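Local atomic coordinates of histidine kinase (Synechocystis sp., PDB entry 5DFY), a protein that senses light through a covalently bound phycocyanobilin in this GAF domain and, as a whole, probably acts as a sensor histidine kinase that phosphorylates itself on histidine. Residues A57-V62 with F84-V89; H64-D69 with A179-L184; P95-D98 with N102-L105. One frame throughout, in Å; residues are numbered along the deposited sequence.

Contact 1 of 3, residues A57-V62 with F84-V89; sequences ATSDEV and FIHESV. With CYC (phycocyanobilin), chain B.
The imidazole of His-86 meets Ser-59 obliquely, with Ser-59 OG, in the one of its two conformers described here, 3.5 Å from His-86 CD2, while a water lies in the ring plane at its edge, 2.7 Å from His-86 NE2. The same water donates to Asp-60 OD1 at 2.8 Å, which ties the ring to the helix although no direct bond joins the two side chains. The other ring nitrogen, His-86 ND1, is hydrogen-bonded to Gln-52 OE1, near the start of the same helix, so both ring nitrogens have partners. With CG anti to the backbone N (chi1 -161°), the ring reaches out from the strand to the helix. The second flat group, the Phe-84 ring, turns its edge to the chromophore: CAB of phycocyanobilin lies near its plane, 3.5 Å from Phe-84 CE1. Tyr-74 packs edge-to-face with Phe-84.

This is the GAF-domain arrangement of a helix laid on one face of an antiparallel sheet, here helix 50-66 over the outermost strand 82-89, with their local axes 7.6 Å apart at an angle of 29°. Ile-85 and His-86 form a classic beta bulge opposite Val-73.

At the centre, Ser-59 CB and Ser-88 CB stand 3.7 Å apart. In the same conformer, Ser-59 OG is hydrogen-bonded to the carbonyl of Phe-55 within its own helix. Ser-88 OG donates to the anti lone pair of Asp-60 OD1 at 2.7 Å and is also hydrogen-bonded to Arg-63 NE.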
loop_
_atom_site.group_PDB
_atom_site.type_symbol
_atom_site.label_atom_id
_atom_site.label_comp_id
_atom_site.label_asym_id
_atom_site.label_seq_id
_atom_site.Cartn_x
_atom_site.Cartn_y
_atom_site.Cartn_z
ATOM N N ALA A 57 -6.271 12.984 -13.273
ATOM C CA ALA A 57 -5.083 13.741 -12.939
ATOM C C ALA A 57 -3.837 12.958 -13.320
ATOM O O ALA A 57 -2.924 13.495 -13.931
ATOM C CB ALA A 57 -5.056 14.093 -11.447
ATOM N N THR A 58 -3.804 11.683 -12.959
ATOM C CA THR A 58 -2.624 10.879 -13.225
ATOM C C THR A 58 -2.408 10.715 -14.718
ATOM O O THR A 58 -1.292 10.866 -15.203
ATOM C CB THR A 58 -2.725 9.475 -12.577
ATOM O OG1 THR A 58 -2.730 9.613 -11.152
ATOM C CG2 THR A 58 -1.548 8.600 -12.995
ATOM N N SER A 59 -3.463 10.404 -15.447
ATOM C CA SER A 59 -3.350 10.080 -16.866
ATOM C C SER A 59 -2.893 11.312 -17.644
ATOM O O SER A 59 -2.039 11.230 -18.516
ATOM C CB SER A 59 -4.683 9.572 -17.430
ATOM O OG SER A 59 -5.093 8.361 -16.795
ATOM N N ASP A 60 -3.502 12.458 -17.319
ATOM C CA ASP A 60 -3.128 13.713 -17.967
ATOM C C ASP A 60 -1.693 14.103 -17.611
ATOM O O ASP A 60 -0.954 14.626 -18.448
ATOM C CB ASP A 60 -4.062 14.862 -17.560
ATOM C CG ASP A 60 -5.467 14.744 -18.147
ATOM O OD1 ASP A 60 -5.718 13.920 -19.065
ATOM O OD2 ASP A 60 -6.341 15.517 -17.687
ATOM N N GLU A 61 -1.287 13.846 -16.367
ATOM C CA GLU A 61 0.075 14.129 -15.946
ATOM C C GLU A 61 1.086 13.300 -16.749
ATOM O O GLU A 61 2.084 13.838 -17.235
ATOM C CB GLU A 61 0.214 13.877 -14.432
ATOM C CG GLU A 61 1.639 14.028 -13.889
ATOM C CD GLU A 61 1.761 13.655 -12.404
ATOM O OE1 GLU A 61 1.108 12.683 -11.952
ATOM O OE2 GLU A 61 2.525 14.337 -11.692
ATOM N N VAL A 62 0.815 12.006 -16.909
ATOM C CA VAL A 62 1.692 11.143 -17.692
ATOM C C VAL A 62 1.812 11.667 -19.117
ATOM O O VAL A 62 2.908 11.766 -19.664
ATOM C CB VAL A 62 1.196 9.695 -17.702
ATOM C CG1 VAL A 62 2.016 8.853 -18.662
ATOM C CG2 VAL A 62 1.230 9.131 -16.290
ATOM N N PHE A 84 -10.690 -1.115 -19.268
ATOM C CA PHE A 84 -10.223 0.261 -19.276
ATOM C C PHE A 84 -11.176 1.122 -18.509
ATOM O O PHE A 84 -12.397 1.020 -18.677
ATOM C CB PHE A 84 -10.081 0.774 -20.724
ATOM C CG PHE A 84 -8.969 0.120 -21.460
ATOM C CD1 PHE A 84 -7.663 0.324 -21.055
ATOM C CD2 PHE A 84 -9.213 -0.726 -22.522
ATOM C CE1 PHE A 84 -6.622 -0.275 -21.694
ATOM C CE2 PHE A 84 -8.156 -1.349 -23.171
ATOM C CZ PHE A 84 -6.863 -1.112 -22.766
ATOM N N ILE A 85 -10.641 1.968 -17.650
ATOM C CA ILE A 85 -11.485 2.853 -16.906
ATOM C C ILE A 85 -11.095 4.305 -17.047
ATOM O O ILE A 85 -11.834 5.161 -16.591
ATOM C CB ILE A 85 -11.524 2.437 -15.421
ATOM C CG1 ILE A 85 -10.139 2.484 -14.796
ATOM C CG2 ILE A 85 -12.099 1.005 -15.295
ATOM C CD1 ILE A 85 -10.197 2.332 -13.280
ATOM N N HIS A 86 -9.974 4.600 -17.715
ATOM C CA HIS A 86 -9.679 5.986 -18.055
ATOM C C HIS A 86 -8.705 6.096 -19.211
ATOM O O HIS A 86 -7.828 5.261 -19.388
ATOM C CB HIS A 86 -9.121 6.758 -16.859
ATOM C CG HIS A 86 -9.224 8.238 -17.021
ATOM N ND1 HIS A 86 -10.310 8.963 -16.586
ATOM C CD2 HIS A 86 -8.403 9.127 -17.633
ATOM C CE1 HIS A 86 -10.141 10.236 -16.893
ATOM N NE2 HIS A 86 -8.991 10.360 -17.530
ATOM N N GLU A 87 -8.887 7.163 -19.987
ATOM C CA GLU A 87 -8.052 7.491 -21.137
ATOM C C GLU A 87 -7.705 8.973 -21.122
ATOM O O GLU A 87 -8.574 9.820 -20.900
ATOM C CB GLU A 87 -8.781 7.140 -22.440
ATOM C CG GLU A 87 -8.080 7.611 -23.706
ATOM C CD GLU A 87 -8.910 7.314 -24.943
ATOM O OE1 GLU A 87 -10.155 7.481 -24.877
ATOM O OE2 GLU A 87 -8.322 6.894 -25.958
ATOM N N SER A 88 -6.443 9.299 -21.372
ATOM C CA SER A 88 -6.040 10.653 -21.726
ATOM C C SER A 88 -5.439 10.558 -23.122
ATOM O O SER A 88 -4.504 9.800 -23.334
ATOM C CB SER A 88 -5.024 11.227 -20.731
ATOM O OG SER A 88 -4.594 12.529 -21.070
ATOM N N VAL A 89 -5.981 11.310 -24.075
ATOM C CA VAL A 89 -5.521 11.219 -25.445
ATOM C C VAL A 89 -5.482 12.597 -26.102
ATOM O O VAL A 89 -6.351 13.447 -25.842
ATOM C CB VAL A 89 -6.418 10.251 -26.246
ATOM C CG1 VAL A 89 -7.870 10.733 -26.319
ATOM C CG2 VAL A 89 -5.874 10.007 -27.651
HETATM C CHA CYC B . 1.535 -10.152 -23.779
HETATM N NA CYC B . -0.325 -8.443 -23.514
HETATM C C1A CYC B . 1.011 -9.016 -23.295
HETATM C C2A CYC B . 1.743 -8.055 -22.403
HETATM C C3A CYC B . 0.877 -6.940 -22.099
HETATM C C4A CYC B . -0.397 -7.178 -22.797
HETATM C CMA CYC B . 1.251 -5.779 -21.216
HETATM C CAA CYC B . 3.142 -8.301 -21.865
HETATM C CBA CYC B . 2.864 -9.234 -20.666
HETATM C CGA CYC B . 4.085 -9.774 -19.923
HETATM O O1A CYC B . 5.213 -9.682 -20.455
HETATM O O2A CYC B . 3.974 -10.343 -18.782
HETATM C CHB CYC B . -1.665 -6.396 -22.789
HETATM N NB CYC B . -0.675 -4.092 -22.886
HETATM C C1B CYC B . -1.741 -5.090 -22.595
HETATM C C2B CYC B . -2.916 -4.374 -22.083
HETATM C C3B CYC B . -2.629 -3.004 -22.053
HETATM C C4B CYC B . -1.260 -2.770 -22.565
HETATM C CMB CYC B . -4.199 -5.066 -21.672
HETATM C CAB CYC B . -3.561 -1.891 -21.588
HETATM C CBB CYC B . -3.028 -1.264 -20.308
HETATM O OB CYC B . -0.655 -1.734 -22.700
HETATM N NC CYC B . -3.214 -10.522 -26.513
HETATM C C1C CYC B . -4.215 -10.163 -27.145
HETATM C C2C CYC B . -4.836 -11.500 -28.030
HETATM C C3C CYC B . -4.368 -12.554 -27.416
HETATM C C4C CYC B . -2.972 -12.028 -26.790
HETATM C CMC CYC B . -6.398 -11.392 -28.165
HETATM C CAC CYC B . -4.121 -13.902 -28.294
HETATM C CBC CYC B . -5.463 -14.523 -28.608
HETATM O OC CYC B . -4.712 -9.054 -27.162
HETATM C CHD CYC B . -1.916 -12.793 -26.477
HETATM N ND CYC B . -0.547 -11.140 -25.049
HETATM C C1D CYC B . -0.688 -12.277 -25.799
HETATM C C2D CYC B . 0.509 -12.929 -25.864
HETATM C C3D CYC B . 1.407 -12.211 -25.143
HETATM C C4D CYC B . 0.744 -11.098 -24.635
HETATM C CMD CYC B . 0.718 -14.239 -26.612
HETATM C CAD CYC B . 2.859 -12.554 -24.928
HETATM C CBD CYC B . 3.743 -11.761 -25.869
HETATM C CGD CYC B . 3.486 -12.193 -27.302
HETATM O O1D CYC B . 2.896 -11.431 -28.115
HETATM O O2D CYC B . 3.854 -13.331 -27.705
HETATM O O HOH W 1 -8.049 12.435 -18.944
#

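Contact 2 of 3, residues H64-D69 with A179-L184; sequences HLLSCD and AREIHL
Leu-66 and Glu-181 form the close part of this contact, where the C-terminal end of helix 50-66 meets the first turns of helix 179-203. These two helices pack beside each other against the sheet of the GAF domain, and the contact lies where the first ends and the second begins. Leu-66 CD2 rests against the aliphatic part of Glu-181, 3.8 Å from Glu-181 CG and 4.0 Å from Glu-181 CB, the two side chains crossing at a slant. Leu-66 carries its CG beside the backbone N (chi1 -66°); CD1 continues the extended chain (chi2 -178°), and it is the other branch, CD2, that turns to the second helix. The same side chain also touches Ala-168 of strand 161-170, which places it between helix and sheet.

Glu-181 is buried, but its carboxylate has partners on both oxygens: OE2 forms a salt bridge with Arg-175, and OE1 accepts from the backbone N of Gln-178. Arg-175 also donates to the carbonyl oxygen of Leu-66, so one guanidinium links the end of the first helix to the acid on the second. That helix end is marked by Ser-67, which leaves helical geometry with a positive phi of 51°.

Packing is looser around the leucines nearer the surface. Leu-65 is exposed and, across the two segments, meets only Leu-184, with no polar bond crossing between them. Leu-184, partly exposed, also packs on Phe-205 of the second subunit, so this side of the contact continues into the dimer. Leu-184 CD2 lies 4.4 Å from Leu-65 CD1 and 4.5 Å from Leu-66 CD2.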
loop_
_atom_site.group_PDB
_atom_site.type_symbol
_atom_site.label_atom_id
_atom_site.label_comp_id
_atom_site.label_asym_id
_atom_site.label_seq_id
_atom_site.Cartn_x
_atom_site.Cartn_y
_atom_site.Cartn_z
ATOM N N HIS A 64 1.298 14.561 -20.321
ATOM C CA HIS A 64 2.018 15.825 -20.262
ATOM C C HIS A 64 3.530 15.610 -20.063
ATOM O O HIS A 64 4.345 16.147 -20.818
ATOM C CB HIS A 64 1.419 16.678 -19.140
ATOM C CG HIS A 64 1.996 18.054 -19.045
ATOM N ND1 HIS A 64 2.530 18.557 -17.877
ATOM C CD2 HIS A 64 2.115 19.034 -19.968
ATOM C CE1 HIS A 64 2.961 19.788 -18.089
ATOM N NE2 HIS A 64 2.720 20.102 -19.349
ATOM N N LEU A 65 3.912 14.802 -19.079
ATOM C CA LEU A 65 5.328 14.625 -18.777
ATOM C C LEU A 65 6.097 13.852 -19.821
ATOM O O LEU A 65 7.263 14.163 -20.081
ATOM C CB LEU A 65 5.514 13.930 -17.428
ATOM C CG LEU A 65 5.053 14.736 -16.219
ATOM C CD1 LEU A 65 5.169 13.876 -14.959
ATOM C CD2 LEU A 65 5.871 16.000 -16.059
ATOM N N LEU A 66 5.472 12.823 -20.396
ATOM C CA LEU A 66 6.129 11.993 -21.388
ATOM C C LEU A 66 5.913 12.463 -22.821
ATOM O O LEU A 66 6.550 11.960 -23.722
ATOM C CB LEU A 66 5.652 10.548 -21.287
ATOM C CG LEU A 66 6.030 9.801 -20.016
ATOM C CD1 LEU A 66 5.544 8.364 -20.079
ATOM C CD2 LEU A 66 7.536 9.859 -19.794
ATOM N N SER A 67 5.018 13.407 -23.026
ATOM C CA SER A 67 4.696 13.824 -24.385
ATOM C C SER A 67 4.365 12.621 -25.261
ATOM O O SER A 67 4.816 12.527 -26.401
ATOM C CB SER A 67 5.859 14.606 -24.999
ATOM O OG SER A 67 6.063 15.815 -24.305
ATOM N N CYS A 68 3.596 11.690 -24.725
ATOM C CA CYS A 68 3.120 10.552 -25.494
ATOM C C CYS A 68 1.735 10.909 -26.052
ATOM O O CYS A 68 1.214 11.991 -25.792
ATOM C CB CYS A 68 3.082 9.279 -24.650
ATOM S SG CYS A 68 2.057 9.353 -23.170
ATOM N N ASP A 69 1.166 10.009 -26.838
ATOM C CA ASP A 69 -0.079 10.289 -27.549
ATOM C C ASP A 69 -1.331 9.856 -26.796
ATOM O O ASP A 69 -2.380 10.498 -26.893
ATOM C CB ASP A 69 -0.039 9.617 -28.910
ATOM C CG ASP A 69 1.041 10.192 -29.793
ATOM O OD1 ASP A 69 1.156 11.440 -29.839
ATOM O OD2 ASP A 69 1.771 9.409 -30.415
ATOM N N ALA A 179 15.561 4.858 -20.053
ATOM C CA ALA A 179 15.518 4.210 -18.748
ATOM C C ALA A 179 14.873 5.117 -17.705
ATOM O O ALA A 179 14.152 4.651 -16.823
ATOM C CB ALA A 179 16.917 3.806 -18.309
ATOM N N ARG A 180 15.135 6.415 -17.814
ATOM C CA ARG A 180 14.580 7.390 -16.883
ATOM C C ARG A 180 13.058 7.434 -16.978
ATOM O O ARG A 180 12.363 7.445 -15.961
ATOM C CB ARG A 180 15.164 8.779 -17.149
ATOM C CG ARG A 180 14.393 9.912 -16.493
ATOM C CD ARG A 180 14.898 11.267 -16.963
ATOM N NE ARG A 180 14.756 11.433 -18.406
ATOM C CZ ARG A 180 13.718 12.021 -18.992
ATOM N NH1 ARG A 180 12.724 12.502 -18.258
ATOM N NH2 ARG A 180 13.673 12.129 -20.313
ATOM N N GLU A 181 12.547 7.460 -18.204
ATOM C CA GLU A 181 11.099 7.501 -18.435
ATOM C C GLU A 181 10.418 6.280 -17.824
ATOM O O GLU A 181 9.324 6.380 -17.242
ATOM C CB GLU A 181 10.805 7.591 -19.943
ATOM C CG GLU A 181 11.199 8.940 -20.531
ATOM C CD GLU A 181 11.197 8.972 -22.049
ATOM O OE1 GLU A 181 11.524 7.946 -22.678
ATOM O OE2 GLU A 181 10.861 10.040 -22.597
ATOM N N ILE A 182 11.041 5.114 -17.983
ATOM C CA ILE A 182 10.539 3.884 -17.380
ATOM C C ILE A 182 10.495 4.053 -15.869
ATOM O O ILE A 182 9.500 3.710 -15.213
ATOM C CB ILE A 182 11.407 2.668 -17.769
ATOM C CG1 ILE A 182 11.385 2.465 -19.284
ATOM C CG2 ILE A 182 10.902 1.432 -17.068
ATOM C CD1 ILE A 182 12.381 1.390 -19.755
ATOM N N HIS A 183 11.578 4.584 -15.309
ATOM C CA HIS A 183 11.646 4.741 -13.852
ATOM C C HIS A 183 10.593 5.719 -13.350
ATOM O O HIS A 183 10.005 5.525 -12.286
ATOM C CB HIS A 183 13.025 5.228 -13.432
ATOM C CG HIS A 183 14.124 4.342 -13.909
ATOM N ND1 HIS A 183 15.405 4.800 -14.157
ATOM C CD2 HIS A 183 14.125 3.030 -14.211
ATOM C CE1 HIS A 183 16.145 3.794 -14.582
ATOM N NE2 HIS A 183 15.392 2.710 -14.630
ATOM N N LEU A 184 10.368 6.782 -14.117
ATOM C CA LEU A 184 9.394 7.793 -13.745
ATOM C C LEU A 184 7.977 7.222 -13.772
ATOM O O LEU A 184 7.210 7.396 -12.835
ATOM C CB LEU A 184 9.493 9.004 -14.684
ATOM C CG LEU A 184 8.388 10.044 -14.491
ATOM C CD1 LEU A 184 8.438 10.696 -13.115
ATOM C CD2 LEU A 184 8.520 11.076 -15.585
#

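Contact 3 of 3, residues P95-D98 with N102-L105; sequences PLKD and NFPL
Lys-97 lies across one face of the Phe-103 ring in the loop between strand 82-89 and helix 109-113 of the GAF domain, where residues 95-98 and 102-105 are two limbs of one irregular loop, brought together where the chain turns back between Asp-98 and Asn-102. Its CB makes a CH-pi contact, 4.0 Å from the Phe-103 ring centroid and 29° off the ring normal. CG follows over the same face, displaced toward the rim and 3.8 Å from Phe-103 CZ. CD is still beside the ring, 3.9 Å from Phe-103 CZ. At chi3 (72°) the chain bends, and CE and NZ lead away from the other limb.

Beside the lysine, Leu-96 CB packs on Pro-104 CD, and a water lies 3.0 Å from both Leu-96 O and Asn-102 O and can donate to either.

The limbs are closed by two bonds between Asp-98 and Asn-102. Asp-98 N donates almost straight to Asn-102 O at 2.9 Å. In return, Asn-102 N reaches Asp-98 OD1 at 3.0 Å, approaching from above the carboxylate plane, 51° out of it.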
loop_
_atom_site.group_PDB
_atom_site.type_symbol
_atom_site.label_atom_id
_atom_site.label_comp_id
_atom_site.label_asym_id
_atom_site.label_seq_id
_atom_site.Cartn_x
_atom_site.Cartn_y
_atom_site.Cartn_z
ATOM N N PRO A 95 -10.328 8.589 -30.157
ATOM C CA PRO A 95 -10.296 8.087 -28.774
ATOM C C PRO A 95 -10.816 6.674 -28.688
ATOM O O PRO A 95 -11.597 6.253 -29.557
ATOM C CB PRO A 95 -11.216 9.049 -28.032
ATOM C CG PRO A 95 -12.212 9.478 -29.083
ATOM C CD PRO A 95 -11.428 9.531 -30.378
ATOM N N LEU A 96 -10.375 5.928 -27.672
ATOM C CA LEU A 96 -10.947 4.610 -27.415
ATOM C C LEU A 96 -12.255 4.736 -26.668
ATOM O O LEU A 96 -13.137 3.888 -26.844
ATOM C CB LEU A 96 -9.985 3.733 -26.615
ATOM C CG LEU A 96 -8.621 3.466 -27.237
ATOM C CD1 LEU A 96 -7.890 2.416 -26.416
ATOM C CD2 LEU A 96 -8.718 3.052 -28.690
ATOM N N LYS A 97 -12.396 5.771 -25.865
ATOM C CA LYS A 97 -13.638 5.981 -25.115
ATOM C C LYS A 97 -14.708 6.537 -26.039
ATOM O O LYS A 97 -14.505 7.568 -26.668
ATOM C CB LYS A 97 -13.427 6.925 -23.946
ATOM C CG LYS A 97 -14.642 6.995 -22.991
ATOM C CD LYS A 97 -14.455 8.006 -21.886
ATOM C CE LYS A 97 -14.550 9.414 -22.381
ATOM N NZ LYS A 97 -14.373 10.374 -21.276
ATOM N N ASP A 98 -15.854 5.864 -26.093
ATOM C CA ASP A 98 -16.957 6.324 -26.943
ATOM C C ASP A 98 -17.866 7.321 -26.225
ATOM O O ASP A 98 -17.588 7.741 -25.103
ATOM C CB ASP A 98 -17.759 5.126 -27.472
ATOM C CG ASP A 98 -18.568 4.401 -26.396
ATOM O OD1 ASP A 98 -18.975 4.997 -25.374
ATOM O OD2 ASP A 98 -18.806 3.200 -26.604
ATOM N N ASN A 102 -17.987 4.387 -22.632
ATOM C CA ASN A 102 -17.590 2.989 -22.628
ATOM C C ASN A 102 -16.321 2.777 -23.441
ATOM O O ASN A 102 -16.026 3.524 -24.376
ATOM C CB ASN A 102 -18.688 2.098 -23.189
ATOM C CG ASN A 102 -19.964 2.183 -22.388
ATOM O OD1 ASN A 102 -19.937 2.220 -21.156
ATOM N ND2 ASN A 102 -21.090 2.247 -23.085
ATOM N N PHE A 103 -15.592 1.730 -23.087
ATOM C CA PHE A 103 -14.326 1.412 -23.719
ATOM C C PHE A 103 -14.406 0.108 -24.458
ATOM O O PHE A 103 -15.215 -0.755 -24.106
ATOM C CB PHE A 103 -13.208 1.313 -22.672
ATOM C CG PHE A 103 -12.824 2.621 -22.072
ATOM C CD1 PHE A 103 -13.485 3.122 -20.968
ATOM C CD2 PHE A 103 -11.793 3.361 -22.626
ATOM C CE1 PHE A 103 -13.123 4.322 -20.414
ATOM C CE2 PHE A 103 -11.424 4.579 -22.077
ATOM C CZ PHE A 103 -12.083 5.063 -20.979
ATOM N N PRO A 104 -13.541 -0.079 -25.452
ATOM C CA PRO A 104 -13.456 -1.392 -26.076
ATOM C C PRO A 104 -12.838 -2.416 -25.145
ATOM O O PRO A 104 -12.239 -2.040 -24.132
ATOM C CB PRO A 104 -12.544 -1.156 -27.272
ATOM C CG PRO A 104 -11.668 -0.013 -26.835
ATOM C CD PRO A 104 -12.563 0.865 -26.020
ATOM N N LEU A 105 -12.992 -3.687 -25.493
ATOM C CA LEU A 105 -12.376 -4.779 -24.749
ATOM C C LEU A 105 -11.041 -5.165 -25.363
ATOM O O LEU A 105 -10.890 -5.232 -26.578
ATOM C CB LEU A 105 -13.285 -6.003 -24.725
ATOM C CG LEU A 105 -14.641 -5.768 -24.088
ATOM C CD1 LEU A 105 -15.491 -7.004 -24.294
ATOM C CD2 LEU A 105 -14.503 -5.431 -22.606
HETATM O O HOH W 2 -15.715 2.362 -27.075
#

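In the fold
Contacts 1 and 2 share helix 50-66 and touch where Val-89 CG2 lies 3.6 Å from Asp-69 O; their centres are 13 Å apart, and their segments alternate along the chain. Contact 3 follows contact 1, also 13 Å from it between centres, and joins it through probable hydrogen bonds to the Glu-87 carboxylate: Glu-87 OE2 to Leu-96 N, 2.8 Å, and Glu-87 OE1 to Lys-97 N, 3.0 Å. Contacts 2 and 3 do not touch, their nearest atoms being about 8 Å apart. Contact 1 reaches the phycocyanobilin pocket through Phe-84, whereas the side chains of Leu-96 in contact 3 and Leu-66 in contact 2 lie about 8 and about 12 Å from the chromophore.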